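Local coordinates for myroilysin (Myroides sp. CSLB8, PDB 5ZJK), which probably cleaves peptide bonds within proteins as a zinc-dependent metalloendopeptidase of the astacin family, at residues Q159-D164 with K195-T200. Sequence-based numbering, arbitrary orientation.
Sequences QYSAYD and KQFIAT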
# COMPACT_ATOMS: atom_id res chain seq x y z
N GLN A 159 9.26 -3.34 11.94
CA GLN A 159 10.26 -4.27 11.43
C GLN A 159 10.57 -3.86 10.00
O GLN A 159 9.68 -3.78 9.16
CB GLN A 159 9.74 -5.71 11.50
CG GLN A 159 10.68 -6.75 10.92
CD GLN A 159 10.06 -8.13 10.89
OE1 GLN A 159 8.84 -8.27 10.98
NE2 GLN A 159 10.89 -9.15 10.76
N TYR A 160 11.84 -3.60 9.72
CA TYR A 160 12.20 -2.94 8.47
C TYR A 160 13.46 -3.49 7.80
O TYR A 160 14.33 -4.06 8.46
CB TYR A 160 12.38 -1.44 8.71
CG TYR A 160 13.36 -1.13 9.81
CD1 TYR A 160 14.72 -0.99 9.55
CD2 TYR A 160 12.93 -0.97 11.12
CE1 TYR A 160 15.62 -0.71 10.56
CE2 TYR A 160 13.82 -0.69 12.14
CZ TYR A 160 15.16 -0.56 11.85
OH TYR A 160 16.06 -0.27 12.86
N SER A 161 13.53 -3.31 6.49
CA SER A 161 14.76 -3.55 5.74
C SER A 161 15.44 -2.21 5.50
O SER A 161 15.05 -1.20 6.08
CB SER A 161 14.46 -4.25 4.41
OG SER A 161 13.92 -3.34 3.47
N ALA A 162 16.45 -2.21 4.64
CA ALA A 162 17.06 -0.95 4.22
C ALA A 162 16.06 -0.16 3.38
O ALA A 162 15.21 -0.75 2.71
CB ALA A 162 18.34 -1.21 3.44
N TYR A 163 16.16 1.16 3.44
CA TYR A 163 15.28 2.04 2.67
C TYR A 163 15.37 1.73 1.17
O TYR A 163 16.45 1.77 0.58
CB TYR A 163 15.63 3.50 2.95
CG TYR A 163 15.02 4.50 1.99
CD1 TYR A 163 13.64 4.64 1.89
CD2 TYR A 163 15.82 5.32 1.21
CE1 TYR A 163 13.08 5.55 1.02
CE2 TYR A 163 15.27 6.24 0.34
CZ TYR A 163 13.90 6.35 0.25
OH TYR A 163 13.35 7.27 -0.62
N ASP A 164 14.23 1.41 0.57
CA ASP A 164 14.19 0.94 -0.81
C ASP A 164 13.39 1.88 -1.71
O ASP A 164 12.16 1.90 -1.67
CB ASP A 164 13.59 -0.47 -0.86
CG ASP A 164 13.49 -1.02 -2.27
OD1 ASP A 164 14.29 -0.60 -3.14
OD2 ASP A 164 12.61 -1.87 -2.52
N LYS A 195 10.66 -8.46 -2.27
CA LYS A 195 10.55 -9.91 -2.25
C LYS A 195 11.38 -10.52 -1.12
O LYS A 195 11.02 -11.55 -0.56
CB LYS A 195 10.99 -10.49 -3.59
CG LYS A 195 10.22 -9.94 -4.78
CD LYS A 195 10.87 -10.35 -6.09
CE LYS A 195 10.06 -9.86 -7.28
NZ LYS A 195 10.64 -10.33 -8.57
N GLN A 196 12.50 -9.88 -0.81
CA GLN A 196 13.40 -10.36 0.23
C GLN A 196 12.88 -9.99 1.62
O GLN A 196 12.87 -10.82 2.52
CB GLN A 196 14.80 -9.80 0.02
CG GLN A 196 15.90 -10.59 0.71
CD GLN A 196 17.29 -10.21 0.24
OE1 GLN A 196 17.77 -10.71 -0.78
NE2 GLN A 196 17.94 -9.31 0.97
N PHE A 197 12.44 -8.75 1.77
CA PHE A 197 11.98 -8.24 3.06
C PHE A 197 10.68 -8.87 3.53
O PHE A 197 10.54 -9.21 4.70
CB PHE A 197 11.83 -6.72 3.01
CG PHE A 197 11.07 -6.15 4.17
CD1 PHE A 197 11.64 -6.11 5.44
CD2 PHE A 197 9.79 -5.66 4.01
CE1 PHE A 197 10.94 -5.59 6.51
CE2 PHE A 197 9.09 -5.13 5.07
CZ PHE A 197 9.67 -5.10 6.32
N ILE A 198 9.72 -9.02 2.62
CA ILE A 198 8.43 -9.60 2.98
C ILE A 198 8.60 -11.09 3.29
O ILE A 198 7.75 -11.71 3.93
CB ILE A 198 7.38 -9.42 1.87
CG1 ILE A 198 5.96 -9.49 2.45
CG2 ILE A 198 7.57 -10.44 0.75
CD1 ILE A 198 5.68 -8.44 3.50
N ALA A 199 9.72 -11.65 2.84
CA ALA A 199 10.07 -13.02 3.14
C ALA A 199 10.63 -13.13 4.55
O ALA A 199 10.39 -14.12 5.23
CB ALA A 199 11.06 -13.57 2.13
N THR A 200 11.37 -12.12 4.99
CA THR A 200 11.91 -12.13 6.35
C THR A 200 10.81 -11.87 7.36
O THR A 200 10.83 -12.40 8.47
CB THR A 200 13.03 -11.09 6.53
OG1 THR A 200 12.48 -9.77 6.44
CG2 THR A 200 14.10 -11.26 5.46
O HOH W 1 9.63 -11.91 11.21
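Ser-161 and Phe-197 face each other where the end of strand 158-160 and the loop after it pass helix 192-201, their CA atoms 6.1 Å apart. No direct hydrogen bond links the two segments. Phe-197 gives the largest share of the contact. Its CG lies anti to the backbone N (chi1 167°), which sends the ring out from the helix to the strand backbone. The carbonyl O of Gln-159 meets the ring at its edge, in the ring plane, 3.1 Å from CZ of Phe-197. Further along, the ring meets the peptide between Tyr-160 and Ser-161, with CE1 of Phe-197 3.5 Å from Ser-161 N. The CB of Ser-161 packs on CD1 of Phe-197, also at 3.5 Å. This joins the C-terminal helix of the astacin-family domain to the small antiparallel sheet of strands 158-160 and 2-4, whose Val-3 also touches Phe-197. The zinc ion, bound by His-103, His-107 and His-113, is about 14 Å from the Phe-197 side chain. With an alanine here the ring is gone, and the Gln-159 carbonyl, the peptide after Tyr-160 and Ser-161 CB would probably be left facing a gap beside the helix. The hydroxyl of Ser-161 donates to Ala-162 O. The Gln-159 side chain is extended and reaches toward Thr-200 on the helix. Its OE1 bonds to Lys-8, while its NE2 reaches Thr-200 O through one water, which accepts from NE2 at 3.1 Å and donates to the carbonyl at 3.0 Å. The Thr-200 hydroxyl turns back to its own helix and donates to Phe-197 O at 2.7 Å from OG1.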